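Polyhedrin (Antheraea mylitta cypovirus 4, PDB 5A9C) probably builds the crystalline polyhedra, the occlusion bodies in which cypovirus particles are embedded and protected. Local coordinates at residues R25-A30 with S210-S215; M38-F43 with V84-N89; F54-P59 with N173-N178; H131-V136 with H196-D201. All blocks are in the same frame, centred on the assembly; numbering follows the deposited sequence.

Contact 1. Residues R25-A30 with S210-S215; sequences RQINTA and SDAYIS
Asn28 meets Ala212 with its whole carboxamide, gripping both polar groups of one backbone residue. OD1 accepts from Ala212 N at 2.8 Å, with the donor in the carbonyl plane on a lone pair, and ND2 donates an N-H to Ala212 O at 2.9 Å. Both bonds are nearly straight, 168° and 169° at the hydrogen, and the acceptor oxygen lies in the amide plane, which leaves the group little freedom to flip or twist. Asparagine suits this place because its carboxamide holds a C=O and an N-H on one side, matching the N-H and C=O that a single extended residue, here Ala212, turns the same way. The two bonds resemble those of a hydrogen-bonded pair in an antiparallel ladder, with the side-chain amide in place of one strand, and tie the C-terminal part of helix 15-29 to the segment that follows strand 206-208. The small methyl of Ala212 lets the chains come close: Ile27 CG2 reaches Ala212 CB at 3.8 Å. Chi1 of -69° sets Ile27 CG1 beside the backbone N and leaves CG2, the branch that makes this contact, anti to it. Arg111 of the second subunit packs on Ile27 and Ala212 and bonds to Ser210 O. The carboxylate of Asp211 is taken up by the backbone N atoms of His131 and Leu132. The outer side of the helix is looser. Arg25 points away from the loop and is exposed in the trimer, although it meets a crystal neighbour, and Thr29 OG1 turns back to Arg25 O at 2.8 Å.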
loop_
_atom_site.group_PDB
_atom_site.type_symbol
_atom_site.label_atom_id
_atom_site.label_comp_id
_atom_site.label_asym_id
_atom_site.label_seq_id
_atom_site.Cartn_x
_atom_site.Cartn_y
_atom_site.Cartn_z
ATOM N N ARG A 25 17.241 16.975 26.035
ATOM C CA ARG A 25 17.040 15.565 26.356
ATOM C C ARG A 25 15.697 15.072 25.838
ATOM O O ARG A 25 15.599 13.981 25.282
ATOM C CB ARG A 25 17.106 15.342 27.868
ATOM C CG ARG A 25 18.475 15.563 28.479
ATOM C CD ARG A 25 18.397 15.507 29.996
ATOM N NE ARG A 25 19.719 15.427 30.607
ATOM C CZ ARG A 25 20.388 14.292 30.780
ATOM N NH1 ARG A 25 19.858 13.143 30.381
ATOM N NH2 ARG A 25 21.586 14.305 31.348
ATOM N N GLN A 26 14.663 15.883 26.034
ATOM C CA GLN A 26 13.316 15.526 25.615
ATOM C C GLN A 26 13.265 15.289 24.109
ATOM O O GLN A 26 12.691 14.308 23.641
ATOM C CB GLN A 26 12.338 16.632 26.015
ATOM C CG GLN A 26 10.889 16.202 26.070
ATOM C CD GLN A 26 10.002 17.276 26.663
ATOM O OE1 GLN A 26 10.077 18.440 26.270
ATOM N NE2 GLN A 26 9.168 16.895 27.624
ATOM N N ILE A 27 13.872 16.193 23.352
ATOM C CA ILE A 27 13.942 16.043 21.903
ATOM C C ILE A 27 14.648 14.746 21.501
ATOM O O ILE A 27 14.228 14.063 20.568
ATOM C CB ILE A 27 14.651 17.248 21.258
ATOM C CG1 ILE A 27 13.778 18.499 21.389
ATOM C CG2 ILE A 27 14.973 16.958 19.798
ATOM C CD1 ILE A 27 14.474 19.792 20.999
ATOM N N ASN A 28 15.716 14.407 22.217
ATOM C CA ASN A 28 16.493 13.208 21.915
ATOM C C ASN A 28 15.813 11.925 22.377
ATOM O O ASN A 28 16.140 10.839 21.906
ATOM C CB ASN A 28 17.890 13.299 22.538
ATOM C CG ASN A 28 18.838 14.159 21.726
ATOM O OD1 ASN A 28 18.925 14.024 20.507
ATOM N ND2 ASN A 28 19.553 15.049 22.400
ATOM N N THR A 29 14.868 12.059 23.303
ATOM C CA THR A 29 14.227 10.906 23.925
ATOM C C THR A 29 12.819 10.647 23.392
ATOM O O THR A 29 12.349 9.510 23.387
ATOM C CB THR A 29 14.160 11.077 25.460
ATOM O OG1 THR A 29 15.481 11.277 25.974
ATOM C CG2 THR A 29 13.550 9.844 26.115
ATOM N N ALA A 30 12.146 11.702 22.945
ATOM C CA ALA A 30 10.780 11.577 22.440
ATOM C C ALA A 30 10.617 10.492 21.365
ATOM O O ALA A 30 9.601 9.801 21.330
ATOM C CB ALA A 30 10.266 12.924 21.933
ATOM N N SER A 210 20.111 13.427 13.597
ATOM C CA SER A 210 18.880 13.609 14.356
ATOM C C SER A 210 19.171 14.057 15.783
ATOM O O SER A 210 18.300 14.599 16.456
ATOM C CB SER A 210 18.073 12.310 14.380
ATOM O OG SER A 210 17.718 11.917 13.068
ATOM N N ASP A 211 20.400 13.821 16.236
ATOM C CA ASP A 211 20.800 14.140 17.606
ATOM C C ASP A 211 20.807 15.639 17.891
ATOM O O ASP A 211 21.461 16.415 17.189
ATOM C CB ASP A 211 22.188 13.566 17.901
ATOM C CG ASP A 211 22.190 12.057 18.001
ATOM O OD1 ASP A 211 21.218 11.422 17.541
ATOM O OD2 ASP A 211 23.175 11.503 18.537
ATOM N N ALA A 212 20.090 16.041 18.936
ATOM C CA ALA A 212 20.059 17.439 19.350
ATOM C C ALA A 212 21.190 17.741 20.329
ATOM O O ALA A 212 21.403 17.001 21.290
ATOM C CB ALA A 212 18.710 17.780 19.978
ATOM N N TYR A 213 21.913 18.829 20.069
ATOM C CA TYR A 213 23.003 19.283 20.929
ATOM C C TYR A 213 22.648 20.649 21.503
ATOM O O TYR A 213 22.188 21.528 20.775
ATOM C CB TYR A 213 24.304 19.412 20.132
ATOM C CG TYR A 213 25.013 18.111 19.815
ATOM C CD1 TYR A 213 24.375 16.888 19.958
ATOM C CD2 TYR A 213 26.329 18.116 19.360
ATOM C CE1 TYR A 213 25.028 15.703 19.665
ATOM C CE2 TYR A 213 26.989 16.939 19.066
ATOM C CZ TYR A 213 26.331 15.734 19.219
ATOM O OH TYR A 213 26.980 14.558 18.929
ATOM N N ILE A 214 22.880 20.839 22.799
ATOM C CA ILE A 214 22.473 22.077 23.466
ATOM C C ILE A 214 23.241 23.317 22.987
ATOM O O ILE A 214 22.727 24.435 23.047
ATOM C CB ILE A 214 22.556 21.953 25.011
ATOM C CG1 ILE A 214 21.851 23.137 25.682
ATOM C CG2 ILE A 214 24.005 21.825 25.468
ATOM C CD1 ILE A 214 21.717 23.000 27.189
ATOM N N SER A 215 24.461 23.119 22.498
ATOM C CA SER A 215 25.258 24.234 21.985
ATOM C C SER A 215 25.662 24.049 20.523
ATOM O O SER A 215 26.543 24.748 20.025
ATOM C CB SER A 215 26.506 24.439 22.845
ATOM O OG SER A 215 26.155 24.829 24.160
#

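Contact 2. Residues M38-F43 with V84-N89; sequences MRVVVF and VSFNGN
Asn87 and Arg39 form a hydrogen-bonded antiparallel pair with an added side-chain bond. Arg39 N gives a straight bond to Asn87 O (2.9 Å, 175°), whereas the return bond from Asn87 N is weak and bent. With CG beside the backbone N (chi1 -49°), Asn87 ND2 also reaches Arg39 O, at 3.0 Å from above the carbonyl plane; its second N-H goes to Ser85 OG, so the amide joins a backbone acceptor of one strand to a hydroxyl of the other, itself bonded to Ala198 O. Ser85 N and Val41 O pair at 2.7 Å. These strands, 38-45 and 81-87, are the central neighbours of the six-stranded antiparallel sheet, which explains their branched and aromatic residues. On one face Val40 and Phe86 lie side by side, CG2 to CD2 4.1 Å, under Val148 and Ala150 of strand 145-151. On the other, Phe43 CE2 at the ring edge lies 4.1 Å from Ser85 CB, and Tyr199 meets that ring edge-to-face. Gly88 (phi 121°) turns the chain out of the strand, leaving room for Met38 CG. Farther out, Asp55 forms a salt bridge with Arg39, while Ser133 OG and Ala198 N hold Asn87 OD1.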
loop_
_atom_site.group_PDB
_atom_site.type_symbol
_atom_site.label_atom_id
_atom_site.label_comp_id
_atom_site.label_asym_id
_atom_site.label_seq_id
_atom_site.Cartn_x
_atom_site.Cartn_y
_atom_site.Cartn_z
ATOM N N MET A 38 9.081 7.526 13.165
ATOM C CA MET A 38 10.406 7.262 12.629
ATOM C C MET A 38 10.499 7.931 11.267
ATOM O O MET A 38 9.482 8.307 10.681
ATOM C CB MET A 38 10.657 5.757 12.510
ATOM C CG MET A 38 10.906 5.062 13.841
ATOM S SD MET A 38 10.843 3.264 13.706
ATOM C CE MET A 38 9.091 3.030 13.422
ATOM N N ARG A 39 11.715 8.099 10.763
ATOM C CA ARG A 39 11.887 8.759 9.481
ATOM C C ARG A 39 12.986 8.104 8.671
ATOM O O ARG A 39 14.142 8.051 9.094
ATOM C CB ARG A 39 12.184 10.248 9.672
ATOM C CG ARG A 39 12.050 11.066 8.395
ATOM C CD ARG A 39 12.050 12.550 8.707
ATOM N NE ARG A 39 11.679 13.355 7.549
ATOM C CZ ARG A 39 11.351 14.641 7.616
ATOM N NH1 ARG A 39 11.343 15.264 8.788
ATOM N NH2 ARG A 39 11.025 15.304 6.515
ATOM N N VAL A 40 12.612 7.594 7.505
ATOM C CA VAL A 40 13.573 6.997 6.591
ATOM C C VAL A 40 13.536 7.766 5.286
ATOM O O VAL A 40 12.462 8.036 4.745
ATOM C CB VAL A 40 13.264 5.511 6.333
ATOM C CG1 VAL A 40 14.159 4.963 5.229
ATOM C CG2 VAL A 40 13.451 4.710 7.606
ATOM N N VAL A 41 14.709 8.144 4.795
ATOM C CA VAL A 41 14.793 8.878 3.546
ATOM C C VAL A 41 15.763 8.206 2.591
ATOM O O VAL A 41 16.881 7.848 2.970
ATOM C CB VAL A 41 15.234 10.333 3.772
ATOM C CG1 VAL A 41 15.201 11.102 2.457
ATOM C CG2 VAL A 41 14.343 11.005 4.817
ATOM N N VAL A 42 15.322 8.034 1.351
ATOM C CA VAL A 42 16.176 7.517 0.296
ATOM C C VAL A 42 16.535 8.666 -0.639
ATOM O O VAL A 42 15.675 9.193 -1.348
ATOM C CB VAL A 42 15.475 6.399 -0.499
ATOM C CG1 VAL A 42 16.404 5.848 -1.577
ATOM C CG2 VAL A 42 15.015 5.288 0.436
ATOM N N PHE A 43 17.802 9.066 -0.622
ATOM C CA PHE A 43 18.279 10.159 -1.463
ATOM C C PHE A 43 18.902 9.592 -2.727
ATOM O O PHE A 43 19.940 8.940 -2.657
ATOM C CB PHE A 43 19.356 10.972 -0.738
ATOM C CG PHE A 43 18.869 11.712 0.470
ATOM C CD1 PHE A 43 18.252 12.946 0.341
ATOM C CD2 PHE A 43 19.067 11.197 1.743
ATOM C CE1 PHE A 43 17.823 13.641 1.454
ATOM C CE2 PHE A 43 18.640 11.886 2.859
ATOM C CZ PHE A 43 18.020 13.114 2.715
ATOM N N VAL A 84 20.696 6.029 1.911
ATOM C CA VAL A 84 19.538 5.641 2.698
ATOM C C VAL A 84 19.743 6.088 4.139
ATOM O O VAL A 84 20.688 5.663 4.805
ATOM C CB VAL A 84 19.271 4.123 2.634
ATOM C CG1 VAL A 84 18.000 3.782 3.400
ATOM C CG2 VAL A 84 19.144 3.670 1.190
ATOM N N SER A 85 18.858 6.963 4.601
ATOM C CA SER A 85 18.959 7.557 5.926
ATOM C C SER A 85 17.912 6.961 6.863
ATOM O O SER A 85 16.715 7.086 6.616
ATOM C CB SER A 85 18.772 9.072 5.826
ATOM O OG SER A 85 18.786 9.686 7.104
ATOM N N PHE A 86 18.370 6.309 7.931
ATOM C CA PHE A 86 17.481 5.700 8.922
ATOM C C PHE A 86 17.457 6.553 10.187
ATOM O O PHE A 86 18.506 6.840 10.758
ATOM C CB PHE A 86 17.985 4.305 9.312
ATOM C CG PHE A 86 17.915 3.282 8.210
ATOM C CD1 PHE A 86 18.957 3.141 7.307
ATOM C CD2 PHE A 86 16.829 2.427 8.111
ATOM C CE1 PHE A 86 18.902 2.185 6.303
ATOM C CE2 PHE A 86 16.766 1.467 7.115
ATOM C CZ PHE A 86 17.805 1.344 6.208
ATOM N N ASN A 87 16.272 6.943 10.645
ATOM C CA ASN A 87 16.188 7.800 11.825
ATOM C C ASN A 87 15.051 7.432 12.773
ATOM O O ASN A 87 13.917 7.205 12.345
ATOM C CB ASN A 87 16.075 9.273 11.413
ATOM C CG ASN A 87 17.114 9.673 10.379
ATOM O OD1 ASN A 87 18.189 10.171 10.716
ATOM N ND2 ASN A 87 16.799 9.448 9.111
ATOM N N GLY A 88 15.370 7.377 14.064
ATOM C CA GLY A 88 14.387 7.089 15.092
ATOM C C GLY A 88 14.719 5.858 15.912
ATOM O O GLY A 88 15.844 5.351 15.880
ATOM N N ASN A 89 13.726 5.376 16.651
ATOM C CA ASN A 89 13.876 4.196 17.489
ATOM C C ASN A 89 13.814 2.918 16.659
ATOM O O ASN A 89 12.960 2.055 16.873
ATOM C CB ASN A 89 12.790 4.184 18.567
ATOM C CG ASN A 89 12.961 3.052 19.557
ATOM O OD1 ASN A 89 14.067 2.559 19.771
ATOM N ND2 ASN A 89 11.861 2.634 20.173
#

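Contact 3. Residues F54-P59 with N173-N178; sequences FDYVFP and NIVCPN
Tyr56 meets Pro177 of the adjoining strand and Val175 just before it with the CD2-CE2 side of its ring. Pro177 CB sits 3.8 Å from Tyr56 CE2, the two side chains crossing at about a right angle, while Val175 CG1 comes to the ring edge, 3.9 Å from CD2. Proline fits here because Pro177 holds a non-hydrogen-bonded position opposite Tyr56: its missing N-H costs this ladder nothing, and its ring offers a rigid apolar surface. The flanking pairs carry the bonds. Asp55 N meets Asn178 O and Cys176 N reaches Val57 O, each at 2.8 Å; the return bond from Val57 N to Cys176 O is longer, 3.2 Å. On the face that carries Val57 and Cys176, opposite Tyr56 and Pro177, small Cys176 lets Val57 CG2 approach its CB to 3.5 Å. Phe58 touches Val175 through CB alone, its CG set between backbone N and carbonyl carbon (chi1 61°). Pro59 CD packs on Asn173 OD1 at 3.4 Å; the amide of Asn173 is bonded to Asp60 N and Tyr61 O, which fixes the chain as it leaves helix 165-172. Strand 176-182 is outermost in this chain's sheet, next to 51-58; Leu62, Val64 and Leu66 of strand 61-66 pack on the Tyr56 and Val175 side, and Phe65 and Trp68 of the second subunit on Cys176 and Asn178.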
loop_
_atom_site.group_PDB
_atom_site.type_symbol
_atom_site.label_atom_id
_atom_site.label_comp_id
_atom_site.label_asym_id
_atom_site.label_seq_id
_atom_site.Cartn_x
_atom_site.Cartn_y
_atom_site.Cartn_z
ATOM N N PHE A 54 13.058 10.325 -1.471
ATOM C CA PHE A 54 11.840 9.639 -1.065
ATOM C C PHE A 54 11.804 9.610 0.458
ATOM O O PHE A 54 12.519 8.834 1.094
ATOM C CB PHE A 54 11.792 8.229 -1.652
ATOM C CG PHE A 54 11.871 8.204 -3.152
ATOM C CD1 PHE A 54 13.099 8.233 -3.794
ATOM C CD2 PHE A 54 10.720 8.187 -3.921
ATOM C CE1 PHE A 54 13.176 8.226 -5.173
ATOM C CE2 PHE A 54 10.792 8.180 -5.300
ATOM C CZ PHE A 54 12.021 8.200 -5.927
ATOM N N ASP A 55 10.968 10.472 1.026
ATOM C CA ASP A 55 10.965 10.754 2.457
ATOM C C ASP A 55 9.756 10.120 3.140
ATOM O O ASP A 55 8.617 10.513 2.888
ATOM C CB ASP A 55 10.939 12.268 2.655
ATOM C CG ASP A 55 11.185 12.683 4.089
ATOM O OD1 ASP A 55 11.089 11.832 4.993
ATOM O OD2 ASP A 55 11.466 13.879 4.301
ATOM N N TYR A 56 10.011 9.142 4.007
ATOM C CA TYR A 56 8.941 8.406 4.671
ATOM C C TYR A 56 8.924 8.675 6.172
ATOM O O TYR A 56 9.941 8.528 6.846
ATOM C CB TYR A 56 9.093 6.897 4.447
ATOM C CG TYR A 56 9.198 6.481 2.995
ATOM C CD1 TYR A 56 10.430 6.421 2.361
ATOM C CD2 TYR A 56 8.065 6.146 2.264
ATOM C CE1 TYR A 56 10.538 6.039 1.040
ATOM C CE2 TYR A 56 8.157 5.765 0.937
ATOM C CZ TYR A 56 9.399 5.714 0.330
ATOM O OH TYR A 56 9.502 5.336 -0.987
ATOM N N VAL A 57 7.767 9.069 6.691
ATOM C CA VAL A 57 7.562 9.099 8.133
ATOM C C VAL A 57 6.492 8.079 8.507
ATOM O O VAL A 57 5.486 7.939 7.810
ATOM C CB VAL A 57 7.207 10.506 8.656
ATOM C CG1 VAL A 57 8.336 11.478 8.344
ATOM C CG2 VAL A 57 5.900 11.001 8.057
ATOM N N PHE A 58 6.725 7.366 9.604
ATOM C CA PHE A 58 5.912 6.210 9.976
ATOM C C PHE A 58 6.179 5.845 11.431
ATOM O O PHE A 58 7.301 5.994 11.909
ATOM C CB PHE A 58 6.277 5.021 9.088
ATOM C CG PHE A 58 7.718 4.602 9.209
ATOM C CD1 PHE A 58 8.717 5.316 8.565
ATOM C CD2 PHE A 58 8.074 3.510 9.979
ATOM C CE1 PHE A 58 10.043 4.942 8.681
ATOM C CE2 PHE A 58 9.398 3.127 10.098
ATOM C CZ PHE A 58 10.384 3.846 9.445
ATOM N N PRO A 59 5.151 5.354 12.136
ATOM C CA PRO A 59 5.265 5.071 13.572
ATOM C C PRO A 59 5.743 3.665 13.956
ATOM O O PRO A 59 6.282 3.510 15.052
ATOM C CB PRO A 59 3.836 5.277 14.072
ATOM C CG PRO A 59 2.992 4.883 12.909
ATOM C CD PRO A 59 3.752 5.324 11.675
ATOM N N ASN A 173 -0.240 2.148 11.831
ATOM C CA ASN A 173 0.912 2.435 10.983
ATOM C C ASN A 173 0.564 3.054 9.628
ATOM O O ASN A 173 0.433 2.350 8.626
ATOM C CB ASN A 173 1.758 1.174 10.795
ATOM C CG ASN A 173 3.073 1.456 10.100
ATOM O OD1 ASN A 173 3.957 2.103 10.661
ATOM N ND2 ASN A 173 3.211 0.969 8.874
ATOM N N ILE A 174 0.422 4.376 9.606
ATOM C CA ILE A 174 0.196 5.101 8.362
ATOM C C ILE A 174 1.508 5.687 7.856
ATOM O O ILE A 174 2.026 6.651 8.425
ATOM C CB ILE A 174 -0.830 6.244 8.542
ATOM C CG1 ILE A 174 -2.203 5.684 8.920
ATOM C CG2 ILE A 174 -0.922 7.083 7.278
ATOM C CD1 ILE A 174 -3.274 6.751 9.079
ATOM N N VAL A 175 2.048 5.097 6.795
ATOM C CA VAL A 175 3.274 5.592 6.184
ATOM C C VAL A 175 2.982 6.823 5.332
ATOM O O VAL A 175 2.128 6.789 4.445
ATOM C CB VAL A 175 3.952 4.514 5.311
ATOM C CG1 VAL A 175 5.173 5.090 4.606
ATOM C CG2 VAL A 175 4.338 3.308 6.158
ATOM N N CYS A 176 3.692 7.911 5.610
ATOM C CA CYS A 176 3.485 9.158 4.886
ATOM C C CYS A 176 4.693 9.495 4.023
ATOM O O CYS A 176 5.688 10.023 4.520
ATOM C CB CYS A 176 3.209 10.295 5.866
ATOM S SG CYS A 176 1.823 9.977 6.960
ATOM N N PRO A 177 4.610 9.176 2.724
ATOM C CA PRO A 177 5.688 9.418 1.763
ATOM C C PRO A 177 5.626 10.803 1.135
ATOM O O PRO A 177 4.541 11.316 0.854
ATOM C CB PRO A 177 5.432 8.363 0.673
ATOM C CG PRO A 177 4.308 7.491 1.191
ATOM C CD PRO A 177 3.545 8.350 2.138
ATOM N N ASN A 178 6.792 11.400 0.924
ATOM C CA ASN A 178 6.916 12.580 0.081
ATOM C C ASN A 178 8.086 12.427 -0.877
ATOM O O ASN A 178 9.128 11.875 -0.521
ATOM C CB ASN A 178 7.076 13.851 0.913
ATOM C CG ASN A 178 5.752 14.512 1.217
ATOM O OD1 ASN A 178 5.129 15.111 0.338
ATOM N ND2 ASN A 178 5.312 14.408 2.465
#

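Contact 4. Residues H131-V136 with H196-D201; sequences HLSRAV and HIAYID
Ala198, Ala135 and Ile200 carry a packing layer in which the chain leaving helix 185-195 runs over one face of the six-stranded antiparallel sheet, at strand 133-139. A Schellman motif at His196 ends that helix and sends the chain across. Between the two segments the layer is purely van der Waals. Ala198 points its methyl at the strand and rests on two residues there, 3.7 Å from Ser133 CB and 4.0 Å from Ala135 CB. Small residues suit both sides, because CB atoms meet directly: Ser133 and Ala198 have their CA atoms 5.9 Å apart. Ile200 has further to reach. Its CG1 stands anti to the carbonyl carbon, chi1 -49°, and the chain then extends, placing CD1 3.7 Å from Ala135 CB and 4.1 Å from Val136 N. Strand alternation puts Ser133 and Ala135 toward the covering chain and turns Arg134 away from it. The polar groups nearby are met by a third strand, 81-87: Ser133 OG is bonded to Asn87 OD1, and Ala198 O to Ser85 OG. On the far side of strand 133-139, Arg134 NH1 folds back to Ser133 O in a long bond of 3.3 Å, the donor well above the carbonyl plane of Ser133.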
loop_
_atom_site.group_PDB
_atom_site.type_symbol
_atom_site.label_atom_id
_atom_site.label_comp_id
_atom_site.label_asym_id
_atom_site.label_seq_id
_atom_site.Cartn_x
_atom_site.Cartn_y
_atom_site.Cartn_z
ATOM N N HIS A 131 22.937 8.702 17.973
ATOM C CA HIS A 131 22.231 7.617 18.647
ATOM C C HIS A 131 20.896 7.328 17.957
ATOM O O HIS A 131 20.377 6.216 18.024
ATOM C CB HIS A 131 22.054 7.904 20.146
ATOM C CG HIS A 131 21.149 9.058 20.449
ATOM N ND1 HIS A 131 19.783 8.919 20.583
ATOM C CD2 HIS A 131 21.414 10.369 20.662
ATOM C CE1 HIS A 131 19.247 10.096 20.856
ATOM N NE2 HIS A 131 20.216 10.993 20.908
ATOM N N LEU A 132 20.362 8.330 17.266
ATOM C CA LEU A 132 19.066 8.208 16.606
ATOM C C LEU A 132 19.157 7.841 15.128
ATOM O O LEU A 132 18.141 7.544 14.502
ATOM C CB LEU A 132 18.281 9.516 16.745
ATOM C CG LEU A 132 17.571 9.773 18.077
ATOM C CD1 LEU A 132 17.121 11.220 18.175
ATOM C CD2 LEU A 132 16.390 8.825 18.247
ATOM N N SER A 133 20.359 7.854 14.564
ATOM C CA SER A 133 20.477 7.805 13.108
ATOM C C SER A 133 21.563 6.884 12.561
ATOM O O SER A 133 22.646 6.768 13.134
ATOM C CB SER A 133 20.701 9.218 12.561
ATOM O OG SER A 133 19.630 10.081 12.898
ATOM N N ARG A 134 21.253 6.239 11.437
ATOM C CA ARG A 134 22.244 5.521 10.641
ATOM C C ARG A 134 22.095 5.932 9.176
ATOM O O ARG A 134 21.020 6.348 8.748
ATOM C CB ARG A 134 22.057 4.006 10.765
ATOM C CG ARG A 134 22.088 3.465 12.181
ATOM C CD ARG A 134 23.464 3.589 12.796
ATOM N NE ARG A 134 23.588 2.777 14.001
ATOM C CZ ARG A 134 23.258 3.187 15.222
ATOM N NH1 ARG A 134 22.773 4.409 15.413
ATOM N NH2 ARG A 134 23.412 2.367 16.255
ATOM N N ALA A 135 23.171 5.819 8.404
ATOM C CA ALA A 135 23.094 6.114 6.978
ATOM C C ALA A 135 24.036 5.215 6.188
ATOM O O ALA A 135 25.094 4.823 6.677
ATOM C CB ALA A 135 23.401 7.582 6.714
ATOM N N VAL A 136 23.646 4.884 4.964
ATOM C CA VAL A 136 24.469 4.022 4.131
ATOM C C VAL A 136 24.366 4.458 2.682
ATOM O O VAL A 136 23.287 4.817 2.208
ATOM C CB VAL A 136 24.046 2.535 4.261
ATOM C CG1 VAL A 136 22.602 2.352 3.832
ATOM C CG2 VAL A 136 24.968 1.642 3.443
ATOM N N HIS A 196 16.432 17.284 10.619
ATOM C CA HIS A 196 17.068 16.482 11.666
ATOM C C HIS A 196 17.189 15.019 11.257
ATOM O O HIS A 196 16.730 14.123 11.969
ATOM C CB HIS A 196 16.295 16.601 12.984
ATOM C CG HIS A 196 15.607 17.918 13.162
ATOM N ND1 HIS A 196 16.295 19.105 13.300
ATOM C CD2 HIS A 196 14.293 18.238 13.215
ATOM C CE1 HIS A 196 15.435 20.098 13.432
ATOM N NE2 HIS A 196 14.212 19.599 13.381
ATOM N N ILE A 197 17.805 14.780 10.102
ATOM C CA ILE A 197 18.002 13.420 9.607
ATOM C C ILE A 197 19.433 13.220 9.117
ATOM O O ILE A 197 20.072 14.156 8.646
ATOM C CB ILE A 197 17.033 13.081 8.458
ATOM C CG1 ILE A 197 17.142 14.127 7.348
ATOM C CG2 ILE A 197 15.599 12.955 8.978
ATOM C CD1 ILE A 197 16.272 13.839 6.143
ATOM N N ALA A 198 19.933 11.997 9.229
ATOM C CA ALA A 198 21.289 11.698 8.796
ATOM C C ALA A 198 21.451 11.907 7.297
ATOM O O ALA A 198 20.555 11.588 6.516
ATOM C CB ALA A 198 21.664 10.273 9.167
ATOM N N TYR A 199 22.597 12.457 6.907
ATOM C CA TYR A 199 22.971 12.538 5.500
ATOM C C TYR A 199 24.487 12.473 5.366
ATOM O O TYR A 199 25.215 12.961 6.226
ATOM C CB TYR A 199 22.422 13.810 4.837
ATOM C CG TYR A 199 22.853 13.956 3.394
ATOM C CD1 TYR A 199 22.322 13.139 2.402
ATOM C CD2 TYR A 199 23.805 14.900 3.024
ATOM C CE1 TYR A 199 22.725 13.266 1.077
ATOM C CE2 TYR A 199 24.210 15.031 1.709
ATOM C CZ TYR A 199 23.672 14.214 0.741
ATOM O OH TYR A 199 24.087 14.350 -0.569
ATOM N N ILE A 200 24.951 11.853 4.287
ATOM C CA ILE A 200 26.379 11.733 4.014
ATOM C C ILE A 200 26.687 12.511 2.745
ATOM O O ILE A 200 26.168 12.183 1.676
ATOM C CB ILE A 200 26.781 10.262 3.799
ATOM C CG1 ILE A 200 26.230 9.393 4.930
ATOM C CG2 ILE A 200 28.302 10.123 3.675
ATOM C CD1 ILE A 200 26.463 7.913 4.725
ATOM N N ASP A 201 27.510 13.551 2.856
ATOM C CA ASP A 201 27.794 14.387 1.695
ATOM C C ASP A 201 28.730 13.685 0.712
ATOM O O ASP A 201 29.210 12.585 0.978
ATOM C CB ASP A 201 28.301 15.787 2.091
ATOM C CG ASP A 201 29.762 15.803 2.529
ATOM O OD1 ASP A 201 30.487 14.805 2.329
ATOM O OD2 ASP A 201 30.190 16.849 3.065
#

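Overall arrangement
Contacts 2, 3 and 4 all reach the six-stranded antiparallel sheet. Contact 2 is near the centre of the chain; the centres of contacts 3 and 4 lie about 10 Å and 7 Å from its own, and about 17 Å from each other. Strands 81-87, 38-45, 51-58 and 176-182 thus run in unbroken order through contacts 2 and 3, while contact 4 lays the segment after helix 185-195 over strand 133-139. Along the chain contact 3 crosses contacts 2 and 4, which follow one another, and contact 1 encloses all three by joining the N-terminal helix to the C-terminal segment. Every contact also touches the second subunit, consistent with a sheet built into a lattice-forming trimer.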